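Local structure of diaminopimelate decarboxylase (Psychromonas ingrahamii, 4XG1) at residues D80-S83 / V84-M88; V125-I128 / S129-Y132; S187-E190 / F191-I194; Y256-A259 / I260-M264. The protein probably catalyses the pyridoxal phosphate-dependent decarboxylation of meso-diaminopimelate to L-lysine, the last step of lysine biosynthesis by the diaminopimelate pathway. One frame throughout, in Å; residues are numbered along the deposited sequence.

Contact 1. Residues D80-S83 / V84-M88; sequences DIVS and VGELM. With LLP ((2S)-2-amino-6-[[3-hydroxy-2-methyl-5-(phosphonooxymethyl)pyridin-4-yl]methylideneamino]hexanoic acid), chain T.
Glu-86 sets CG beside its own backbone N (chi1 -71°) and then runs extended, which brings its carboxylate back to Val-82. Ser-83 has OG tucked between its own N and carbonyl carbon (chi1 68°), where it meets Glu-86 N. Ser-83 is the N-cap where strand 78-81 turns into helix 84-92 in the TIM barrel, and Glu-86 folds back across it. Ser-83 OG accepts from Glu-86 N at 3.0 Å. The same OG is hydrogen-bonded to the carbonyl oxygen of Asn-385 of the second subunit, so the cap also joins the dimer interface. In return, Glu-86 OE1 accepts from Val-82 N at 2.8 Å. This donor lies one residue before the N-cap, so the pair resembles a capping box but is not the classical one. The N-H reaches OE1 from above the carboxylate plane, 41° out of it. Water 1 adds a second grip, donating to both Glu-86 OE1 and Asp-80 O. Val-82 CG2 lies 3.3 Å from Glu-86 OE1, close beside the carboxylate. The first helical turn is closed by Leu-87 N, which donates to Ser-83 O. The Ile-81 side chain passes the CB of Glu-86. Ile-81 CD1 continues to Leu-87 CB at 3.7 Å. Asp-80 leaves the strand away from the helix, and its carboxylate lies beside the LLP ring. Its OD1 is hydrogen-bonded to Ser-103 OG, which would steady the carboxylate. Asp-80 OD2 lies near Glu-274 OE1 and 3.2 Å from N1 of the LLP pyridine ring.

Contact 2. Residues V125-I128 / S129-Y132; sequences VESI and SELY
Val-125 and Glu-130 run antiparallel along each other where strand 122-125 of the TIM barrel turns into helix 128-140. The turn is an N-cap with a returning glutamate. Glu-130 swings CG to the far side from its backbone N (chi1 -178°) and has an extended chain that carries the carboxylate back over the turn. Glu-130 OE1 accepts from Glu-126 N at 2.8 Å. The donor comes from above the carboxylate plane, and the N-H...O angle of 166° makes the bond nearly straight. Ser-127 supplies the cap itself, with OG accepting from Glu-130 N at 3.0 Å. Ser-127 OG also donates to water 2, which in turn donates to Glu-130 OE1. The serine and the glutamate are thus tied both directly and through water. The other oxygen, Glu-130 OE2, forms a salt bridge with Lys-107. Glu-126 runs in the same direction as Glu-130 but further on, their carboxylates turned 31° apart. Only its base is near Glu-130 OE1. Its chain bends at chi2 and its end goes to a salt bridge with Arg-150, while its OE1 is hydrogen-bonded to Gly-173 N. The two glutamates therefore each have a cationic partner, which probably eases their mutual repulsion. Val-125 CG1 lies against the carboxylate end of Glu-130, 3.5 Å from its OE1. The Val-125 side chain meets that of Leu-131 at about a right angle, with CG1 3.9 Å from Leu-131 CG. One turn along the helix, Ile-128 and Tyr-132 run side by side, and Ile-128 CG2 comes to 3.5 Å from Tyr-132 CE2.

Contact 3. Residues S187-E190 / F191-I194; sequences SDLE and FLEI. With K (potassium ion), chain O.
A potassium site occupies the turn between helix 179-188 and strand 192-198, one of the helix-to-strand connections of the TIM barrel. Ser-187 and Leu-189 from the end of the helix and the turn face Leu-192 at the start of the strand. All three present backbone carbonyl oxygens to the potassium ion. Ser-187 O and Leu-189 O each lie 3.1 Å from the potassium ion, and Leu-192 O lies 3.0 Å from it. Water 3 is nearer, at 2.6 Å from the potassium ion. That water also accepts from Ile-194 N, which links the ion to a further strand residue. The leucine side chains pack clear of the metal. Leu-189 and Leu-192 extend together in the same direction, with their CD1 atoms 3.7 Å apart. Both rest on helix 128-140, where they touch Asn-135. The extended end of Ile-194 carries CD1 over the helix backbone, 3.5 Å from Ser-187 N. Glu-190 runs alongside Phe-191, its carboxylate turned 42° from the ring plane. Glu-190 OE1 approaches the ring at Phe-191 CE2, 3.6 Å away. Asn-135 OD1, on helix 128-140, accepts from Phe-191 N. No hydrogen bond joins residues 187-190 directly to residues 191-194. Leu-189 O and Leu-192 O lie 3.5 Å apart, and their shared binding of the potassium ion probably offsets their repulsion. The ion is held by neutral carbonyl groups and a water, a set of ligands suited to a monovalent cation, and carbonyl distances at the long end for potassium are consistent with loose binding.

Contact 4. Residues Y256-A259 / I260-M264; sequences YMTA and IINRM
Thr-258 O accepts from Asn-262 N at 2.7 Å, in a nearly straight bond with an N-H...O angle of 166°. It belongs to the i to i+4 pattern of helix 253-262 in the TIM barrel. Met-257 O accepts from Ile-261 N in a more bent bond, and Ala-259 O accepts from Arg-263 N. The bond from Ile-260 N to Tyr-256 O is weak. Side chains follow the same spacing. A chi1 of -76° turns CG1 of Ile-260 away from the carbonyl carbon, and the extended end lays CD1 over one face of the Tyr-256 ring. This is a CH-pi contact, with Ile-260 CD1 3.7 Å from the centroid of the Tyr-256 ring and 23° off its normal. Ile-260 CD1 sits toward the rim, 3.4 Å from Tyr-256 CE1. Met-257 CG meets Ile-261 CG1 at 3.9 Å. On the exposed side, Thr-258 CG2 runs beside the Asn-262 amide, while Thr-258 OG1 is hydrogen-bonded to Ala-254 O. Tyr-256 and Ile-260 pack inward on strand 270-273, and Met-257 also reaches helix 35-49. Ala-259 and Arg-263 face helix 209-227, where Arg-263 NE forms a salt bridge with Asp-216.

All four contacts belong to the TIM barrel. Contacts 1 and 2 are buried strand-to-helix turns built on one plan, serine cap and returning glutamate, and both touch the second subunit. Their centres are about 18 Å apart. Contact 1 alone reaches the LLP ring directly. Contact 3 is a surface turn in the opposite sense, from helix to strand, and a metal ion takes the place of hydrogen bonds. It touches contact 2 through Leu-131 CD2 and Leu-192 CD1, 3.7 Å apart. Contact 4 is partly buried and lies within a single helix, joined by backbone bonds and apolar packing. Its centre is about 30 Å from that of contact 2.

Contact 1. Residues D80-S83 / V84-M88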
loop_
_atom_site.group_PDB
_atom_site.type_symbol
_atom_site.label_atom_id
_atom_site.label_comp_id
_atom_site.label_asym_id
_atom_site.label_seq_id
_atom_site.Cartn_x
_atom_site.Cartn_y
_atom_site.Cartn_z
ATOM N N ASP B 80 -7.622 -6.934 18.909
ATOM C CA ASP B 80 -7.982 -7.838 17.822
ATOM C C ASP B 80 -6.831 -7.784 16.810
ATOM O O ASP B 80 -6.458 -6.704 16.368
ATOM C CB ASP B 80 -9.301 -7.363 17.213
ATOM C CG ASP B 80 -9.709 -8.154 15.998
ATOM O OD1 ASP B 80 -9.463 -9.389 15.966
ATOM O OD2 ASP B 80 -10.293 -7.521 15.069
ATOM N N ILE B 81 -6.282 -8.934 16.473
ATOM C CA ILE B 81 -5.119 -9.015 15.654
ATOM C C ILE B 81 -5.413 -9.882 14.465
ATOM O O ILE B 81 -6.341 -10.698 14.503
ATOM C CB ILE B 81 -3.901 -9.641 16.381
ATOM C CG1 ILE B 81 -4.105 -11.135 16.633
ATOM C CG2 ILE B 81 -3.590 -8.888 17.670
ATOM C CD1 ILE B 81 -2.912 -11.800 17.269
ATOM N N VAL B 82 -4.609 -9.724 13.405
ATOM C CA VAL B 82 -4.745 -10.534 12.201
ATOM C C VAL B 82 -3.483 -11.204 11.734
ATOM O O VAL B 82 -3.488 -11.829 10.670
ATOM C CB VAL B 82 -5.313 -9.712 11.019
ATOM C CG1 VAL B 82 -6.706 -9.206 11.384
ATOM C CG2 VAL B 82 -4.400 -8.541 10.686
ATOM N N SER B 83 -2.419 -11.142 12.515
ATOM C CA SER B 83 -1.163 -11.770 12.106
ATOM C C SER B 83 -0.272 -11.949 13.288
ATOM O O SER B 83 -0.475 -11.316 14.319
ATOM C CB SER B 83 -0.429 -10.919 11.059
ATOM O OG SER B 83 0.034 -9.708 11.620
ATOM N N VAL B 84 0.748 -12.770 13.125
ATOM C CA VAL B 84 1.749 -12.904 14.149
ATOM C C VAL B 84 2.536 -11.601 14.323
ATOM O O VAL B 84 3.030 -11.295 15.380
ATOM C CB VAL B 84 2.708 -14.096 13.857
ATOM C CG1 VAL B 84 3.472 -13.909 12.544
ATOM C CG2 VAL B 84 3.705 -14.266 15.017
ATOM N N GLY B 85 2.674 -10.839 13.262
ATOM C CA GLY B 85 3.305 -9.534 13.348
ATOM C C GLY B 85 2.546 -8.697 14.338
ATOM O O GLY B 85 3.154 -7.992 15.161
ATOM N N GLU B 86 1.205 -8.749 14.260
ATOM C CA GLU B 86 0.373 -7.948 15.169
ATOM C C GLU B 86 0.437 -8.499 16.567
ATOM O O GLU B 86 0.447 -7.739 17.525
ATOM C CB GLU B 86 -1.068 -7.804 14.668
ATOM C CG GLU B 86 -1.149 -6.897 13.437
ATOM C CD GLU B 86 -2.557 -6.496 13.042
ATOM O OE1 GLU B 86 -3.527 -7.098 13.563
ATOM O OE2 GLU B 86 -2.715 -5.573 12.204
ATOM N N LEU B 87 0.485 -9.809 16.684
ATOM C CA LEU B 87 0.631 -10.438 17.983
ATOM C C LEU B 87 1.876 -9.902 18.681
ATOM O O LEU B 87 1.806 -9.477 19.837
ATOM C CB LEU B 87 0.738 -11.957 17.841
ATOM C CG LEU B 87 1.117 -12.757 19.100
ATOM C CD1 LEU B 87 0.108 -12.555 20.212
ATOM C CD2 LEU B 87 1.245 -14.232 18.789
ATOM N N MET B 88 3.001 -9.904 17.965
ATOM C CA MET B 88 4.281 -9.441 18.547
ATOM C C MET B 88 4.268 -7.961 18.836
ATOM O O MET B 88 4.852 -7.519 19.813
ATOM C CB MET B 88 5.455 -9.810 17.639
ATOM C CG MET B 88 5.633 -11.330 17.459
ATOM S SD MET B 88 5.637 -12.195 19.062
ATOM C CE MET B 88 4.743 -13.694 18.675
HETATM N N1 LLP T . -12.559 -6.768 12.934
HETATM C C2 LLP T . -12.335 -7.398 11.775
HETATM C "C2'" LLP T . -12.441 -8.900 11.722
HETATM C C3 LLP T . -11.967 -6.581 10.602
HETATM O O3 LLP T . -11.759 -7.167 9.401
HETATM C C4 LLP T . -11.885 -5.123 10.738
HETATM C "C4'" LLP T . -11.555 -4.207 9.601
HETATM C C5 LLP T . -12.157 -4.547 12.070
HETATM C C6 LLP T . -12.464 -5.421 13.103
HETATM C "C5'" LLP T . -12.085 -3.071 12.350
HETATM O OP4 LLP T . -12.968 -2.337 11.598
HETATM P P LLP T . -13.158 -0.753 11.751
HETATM O OP1 LLP T . -11.736 -0.212 11.746
HETATM O OP2 LLP T . -14.120 -0.295 10.630
HETATM O OP3 LLP T . -13.997 -0.499 13.019
HETATM N N LLP T . -8.356 -0.166 4.637
HETATM C CA LLP T . -9.823 0.206 4.775
HETATM C CB LLP T . -10.401 -0.307 6.090
HETATM C CG LLP T . -11.135 -1.633 6.029
HETATM C CD LLP T . -10.695 -2.587 7.117
HETATM C CE LLP T . -11.616 -3.821 7.148
HETATM N NZ LLP T . -11.471 -4.772 8.269
HETATM C C LLP T . -9.938 1.711 4.807
HETATM O O LLP T . -8.951 2.427 4.827
HETATM O OXT LLP T . -11.014 2.284 4.832
HETATM O O HOH W 1 -6.147 -5.977 13.716
#

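Contact 2. Residues V125-I128 / S129-Y132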
loop_
_atom_site.group_PDB
_atom_site.type_symbol
_atom_site.label_atom_id
_atom_site.label_comp_id
_atom_site.label_asym_id
_atom_site.label_seq_id
_atom_site.Cartn_x
_atom_site.Cartn_y
_atom_site.Cartn_z
ATOM N N VAL B 125 -12.521 -18.049 13.790
ATOM C CA VAL B 125 -12.303 -18.924 12.633
ATOM C C VAL B 125 -13.227 -18.594 11.454
ATOM O O VAL B 125 -14.421 -18.318 11.632
ATOM C CB VAL B 125 -12.491 -20.416 13.007
ATOM C CG1 VAL B 125 -12.332 -21.338 11.802
ATOM C CG2 VAL B 125 -11.506 -20.818 14.078
ATOM N N GLU B 126 -12.663 -18.700 10.251
ATOM C CA GLU B 126 -13.307 -18.257 9.008
ATOM C C GLU B 126 -13.486 -19.356 7.954
ATOM O O GLU B 126 -14.117 -19.139 6.951
ATOM C CB GLU B 126 -12.453 -17.141 8.381
ATOM C CG GLU B 126 -12.230 -15.975 9.344
ATOM C CD GLU B 126 -12.507 -14.600 8.745
ATOM O OE1 GLU B 126 -13.189 -14.544 7.700
ATOM O OE2 GLU B 126 -12.043 -13.588 9.347
ATOM N N SER B 127 -12.929 -20.533 8.178
ATOM C CA SER B 127 -13.194 -21.622 7.289
ATOM C C SER B 127 -13.148 -22.940 8.027
ATOM O O SER B 127 -12.660 -23.021 9.170
ATOM C CB SER B 127 -12.201 -21.633 6.156
ATOM O OG SER B 127 -10.960 -22.153 6.597
ATOM N N ILE B 128 -13.653 -23.967 7.355
ATOM C CA ILE B 128 -13.658 -25.307 7.878
ATOM C C ILE B 128 -12.234 -25.811 7.854
ATOM O O ILE B 128 -11.732 -26.308 8.882
ATOM C CB ILE B 128 -14.558 -26.236 7.043
ATOM C CG1 ILE B 128 -16.027 -25.888 7.271
ATOM C CG2 ILE B 128 -14.327 -27.683 7.433
ATOM C CD1 ILE B 128 -16.955 -26.461 6.195
ATOM N N SER B 129 -11.580 -25.671 6.700
ATOM C CA SER B 129 -10.168 -26.029 6.597
ATOM C C SER B 129 -9.357 -25.500 7.771
ATOM O O SER B 129 -8.436 -26.160 8.240
ATOM C CB SER B 129 -9.571 -25.486 5.335
ATOM O OG SER B 129 -9.511 -26.463 4.328
ATOM N N GLU B 130 -9.713 -24.309 8.252
ATOM C CA GLU B 130 -8.937 -23.625 9.292
ATOM C C GLU B 130 -9.116 -24.308 10.645
ATOM O O GLU B 130 -8.148 -24.437 11.400
ATOM C CB GLU B 130 -9.325 -22.130 9.391
ATOM C CG GLU B 130 -8.544 -21.314 10.426
ATOM C CD GLU B 130 -9.196 -19.971 10.763
ATOM O OE1 GLU B 130 -9.998 -19.420 9.940
ATOM O OE2 GLU B 130 -8.860 -19.399 11.820
ATOM N N LEU B 131 -10.353 -24.728 10.942
ATOM C CA LEU B 131 -10.616 -25.562 12.111
ATOM C C LEU B 131 -9.650 -26.740 12.171
ATOM O O LEU B 131 -9.065 -26.998 13.193
ATOM C CB LEU B 131 -12.033 -26.087 12.114
ATOM C CG LEU B 131 -13.138 -25.127 12.494
ATOM C CD1 LEU B 131 -14.458 -25.837 12.305
ATOM C CD2 LEU B 131 -13.067 -24.613 13.898
ATOM N N TYR B 132 -9.493 -27.457 11.080
ATOM C CA TYR B 132 -8.636 -28.638 11.097
ATOM C C TYR B 132 -7.208 -28.237 11.362
ATOM O O TYR B 132 -6.477 -28.946 12.045
ATOM C CB TYR B 132 -8.763 -29.454 9.788
ATOM C CG TYR B 132 -10.147 -30.103 9.632
ATOM C CD1 TYR B 132 -10.615 -31.032 10.575
ATOM C CD2 TYR B 132 -10.999 -29.769 8.570
ATOM C CE1 TYR B 132 -11.877 -31.605 10.464
ATOM C CE2 TYR B 132 -12.266 -30.344 8.453
ATOM C CZ TYR B 132 -12.695 -31.255 9.408
ATOM O OH TYR B 132 -13.929 -31.839 9.299
HETATM O O HOH W 2 -9.891 -19.606 7.328
#

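Contact 3. Residues S187-E190 / F191-I194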
loop_
_atom_site.group_PDB
_atom_site.type_symbol
_atom_site.label_atom_id
_atom_site.label_comp_id
_atom_site.label_asym_id
_atom_site.label_seq_id
_atom_site.Cartn_x
_atom_site.Cartn_y
_atom_site.Cartn_z
ATOM N N SER B 187 -17.099 -28.908 17.881
ATOM C CA SER B 187 -17.389 -29.661 19.115
ATOM C C SER B 187 -16.736 -31.045 19.032
ATOM O O SER B 187 -16.056 -31.470 19.948
ATOM C CB SER B 187 -18.886 -29.814 19.351
ATOM O OG SER B 187 -19.357 -30.822 18.501
ATOM N N ASP B 188 -16.891 -31.711 17.898
ATOM C CA ASP B 188 -16.282 -33.026 17.688
ATOM C C ASP B 188 -14.767 -33.010 17.707
ATOM O O ASP B 188 -14.136 -34.067 17.776
ATOM C CB ASP B 188 -16.738 -33.643 16.352
ATOM C CG ASP B 188 -18.210 -34.078 16.365
ATOM O OD1 ASP B 188 -18.818 -34.182 17.471
ATOM O OD2 ASP B 188 -18.741 -34.316 15.246
ATOM N N LEU B 189 -14.162 -31.842 17.574
ATOM C CA LEU B 189 -12.719 -31.793 17.565
ATOM C C LEU B 189 -12.233 -31.615 18.980
ATOM O O LEU B 189 -12.802 -30.824 19.790
ATOM C CB LEU B 189 -12.205 -30.718 16.618
ATOM C CG LEU B 189 -12.460 -31.086 15.152
ATOM C CD1 LEU B 189 -12.421 -29.834 14.285
ATOM C CD2 LEU B 189 -11.482 -32.134 14.656
ATOM N N GLU B 190 -11.169 -32.376 19.234
ATOM C CA GLU B 190 -10.731 -32.711 20.580
ATOM C C GLU B 190 -9.914 -31.608 21.152
ATOM O O GLU B 190 -10.050 -31.273 22.322
ATOM C CB GLU B 190 -9.859 -33.947 20.551
ATOM C CG GLU B 190 -9.850 -34.763 21.827
ATOM C CD GLU B 190 -8.822 -35.886 21.741
ATOM O OE1 GLU B 190 -8.421 -36.255 20.607
ATOM O OE2 GLU B 190 -8.409 -36.393 22.803
ATOM N N PHE B 191 -9.050 -31.043 20.299
ATOM C CA PHE B 191 -8.107 -30.006 20.700
ATOM C C PHE B 191 -8.601 -28.581 20.449
ATOM O O PHE B 191 -7.836 -27.624 20.604
ATOM C CB PHE B 191 -6.753 -30.313 20.070
ATOM C CG PHE B 191 -6.124 -31.536 20.662
ATOM C CD1 PHE B 191 -5.508 -31.463 21.909
ATOM C CD2 PHE B 191 -6.229 -32.775 20.039
ATOM C CE1 PHE B 191 -4.954 -32.589 22.484
ATOM C CE2 PHE B 191 -5.680 -33.908 20.615
ATOM C CZ PHE B 191 -5.037 -33.813 21.838
ATOM N N LEU B 192 -9.899 -28.446 20.152
ATOM C CA LEU B 192 -10.554 -27.151 20.102
ATOM C C LEU B 192 -11.509 -27.029 21.220
ATOM O O LEU B 192 -12.036 -28.022 21.678
ATOM C CB LEU B 192 -11.331 -26.995 18.802
ATOM C CG LEU B 192 -10.592 -27.292 17.502
ATOM C CD1 LEU B 192 -11.485 -26.933 16.325
ATOM C CD2 LEU B 192 -9.262 -26.556 17.411
ATOM N N GLU B 193 -11.816 -25.808 21.610
ATOM C CA GLU B 193 -12.742 -25.576 22.648
ATOM C C GLU B 193 -13.581 -24.366 22.292
ATOM O O GLU B 193 -13.128 -23.218 22.352
ATOM C CB GLU B 193 -12.022 -25.363 23.972
ATOM C CG GLU B 193 -12.982 -25.151 25.143
ATOM C CD GLU B 193 -12.285 -24.871 26.464
ATOM O OE1 GLU B 193 -11.075 -25.180 26.591
ATOM O OE2 GLU B 193 -12.965 -24.372 27.380
ATOM N N ILE B 194 -14.846 -24.616 22.021
ATOM C CA ILE B 194 -15.757 -23.568 21.632
ATOM C C ILE B 194 -15.968 -22.569 22.757
ATOM O O ILE B 194 -16.461 -22.923 23.826
ATOM C CB ILE B 194 -17.090 -24.174 21.197
ATOM C CG1 ILE B 194 -16.875 -25.035 19.944
ATOM C CG2 ILE B 194 -18.106 -23.079 20.937
ATOM C CD1 ILE B 194 -17.964 -26.059 19.645
HETATM K K K O . -14.781 -29.095 21.514
HETATM O O HOH W 3 -16.239 -27.335 22.851
#

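Contact 4. Residues Y256-A259 / I260-M264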
loop_
_atom_site.group_PDB
_atom_site.type_symbol
_atom_site.label_atom_id
_atom_site.label_comp_id
_atom_site.label_asym_id
_atom_site.label_seq_id
_atom_site.Cartn_x
_atom_site.Cartn_y
_atom_site.Cartn_z
ATOM N N TYR B 256 -24.238 3.799 19.736
ATOM C CA TYR B 256 -24.093 2.477 19.163
ATOM C C TYR B 256 -24.091 1.426 20.224
ATOM O O TYR B 256 -24.745 0.372 20.073
ATOM C CB TYR B 256 -22.780 2.429 18.349
ATOM C CG TYR B 256 -22.054 1.093 18.200
ATOM C CD1 TYR B 256 -22.381 0.216 17.195
ATOM C CD2 TYR B 256 -20.998 0.747 19.024
ATOM C CE1 TYR B 256 -21.671 -0.990 17.008
ATOM C CE2 TYR B 256 -20.310 -0.462 18.849
ATOM C CZ TYR B 256 -20.638 -1.314 17.826
ATOM O OH TYR B 256 -19.952 -2.509 17.626
ATOM N N MET B 257 -23.335 1.668 21.289
ATOM C CA MET B 257 -23.230 0.689 22.371
ATOM C C MET B 257 -24.559 0.511 23.160
ATOM O O MET B 257 -25.029 -0.607 23.355
ATOM C CB MET B 257 -22.155 1.113 23.332
ATOM C CG MET B 257 -21.802 0.070 24.331
ATOM S SD MET B 257 -20.968 -1.374 23.716
ATOM C CE MET B 257 -19.520 -0.541 23.009
ATOM N N THR B 258 -25.171 1.614 23.552
ATOM C CA THR B 258 -26.434 1.594 24.294
ATOM C C THR B 258 -27.501 0.792 23.562
ATOM O O THR B 258 -28.134 -0.094 24.161
ATOM C CB THR B 258 -27.000 3.023 24.510
ATOM O OG1 THR B 258 -25.953 3.914 24.924
ATOM C CG2 THR B 258 -28.019 2.998 25.566
ATOM N N ALA B 259 -27.667 1.054 22.264
ATOM C CA ALA B 259 -28.586 0.225 21.479
ATOM C C ALA B 259 -28.244 -1.272 21.616
ATOM O O ALA B 259 -29.135 -2.136 21.816
ATOM C CB ALA B 259 -28.568 0.651 20.032
ATOM N N ILE B 260 -26.966 -1.592 21.541
ATOM C CA ILE B 260 -26.571 -2.991 21.608
ATOM C C ILE B 260 -26.840 -3.564 22.988
ATOM O O ILE B 260 -27.197 -4.764 23.127
ATOM C CB ILE B 260 -25.091 -3.169 21.182
ATOM C CG1 ILE B 260 -24.971 -3.057 19.669
ATOM C CG2 ILE B 260 -24.541 -4.532 21.600
ATOM C CD1 ILE B 260 -23.562 -2.844 19.163
ATOM N N ILE B 261 -26.634 -2.729 24.001
ATOM C CA ILE B 261 -26.778 -3.164 25.390
ATOM C C ILE B 261 -28.254 -3.324 25.730
ATOM O O ILE B 261 -28.651 -4.392 26.218
ATOM C CB ILE B 261 -26.156 -2.140 26.344
ATOM C CG1 ILE B 261 -24.696 -2.003 25.958
ATOM C CG2 ILE B 261 -26.410 -2.517 27.812
ATOM C CD1 ILE B 261 -23.742 -2.705 26.879
ATOM N N ASN B 262 -29.044 -2.296 25.404
ATOM C CA ASN B 262 -30.504 -2.364 25.517
ATOM C C ASN B 262 -30.969 -3.697 24.914
ATOM O O ASN B 262 -31.631 -4.504 25.610
ATOM C CB ASN B 262 -31.214 -1.178 24.849
ATOM C CG ASN B 262 -30.902 0.166 25.517
ATOM O OD1 ASN B 262 -30.417 0.210 26.640
ATOM N ND2 ASN B 262 -31.193 1.268 24.821
ATOM N N ARG B 263 -30.555 -3.997 23.678
ATOM C CA ARG B 263 -30.933 -5.325 23.055
ATOM C C ARG B 263 -30.513 -6.567 23.837
ATOM O O ARG B 263 -31.013 -7.680 23.592
ATOM C CB ARG B 263 -30.417 -5.494 21.603
ATOM C CG ARG B 263 -31.409 -5.228 20.491
ATOM C CD ARG B 263 -32.740 -5.977 20.600
ATOM N NE ARG B 263 -32.654 -7.416 20.355
ATOM C CZ ARG B 263 -33.032 -8.417 21.163
ATOM N NH1 ARG B 263 -33.562 -8.204 22.363
ATOM N NH2 ARG B 263 -32.880 -9.685 20.753
ATOM N N MET B 264 -29.555 -6.406 24.735
ATOM C CA MET B 264 -29.081 -7.508 25.607
ATOM C C MET B 264 -29.988 -7.706 26.809
ATOM O O MET B 264 -29.756 -8.623 27.623
ATOM C CB MET B 264 -27.687 -7.228 26.148
ATOM C CG MET B 264 -26.582 -7.346 25.136
ATOM S SD MET B 264 -26.711 -8.796 24.050
ATOM C CE MET B 264 -25.895 -10.130 24.897
#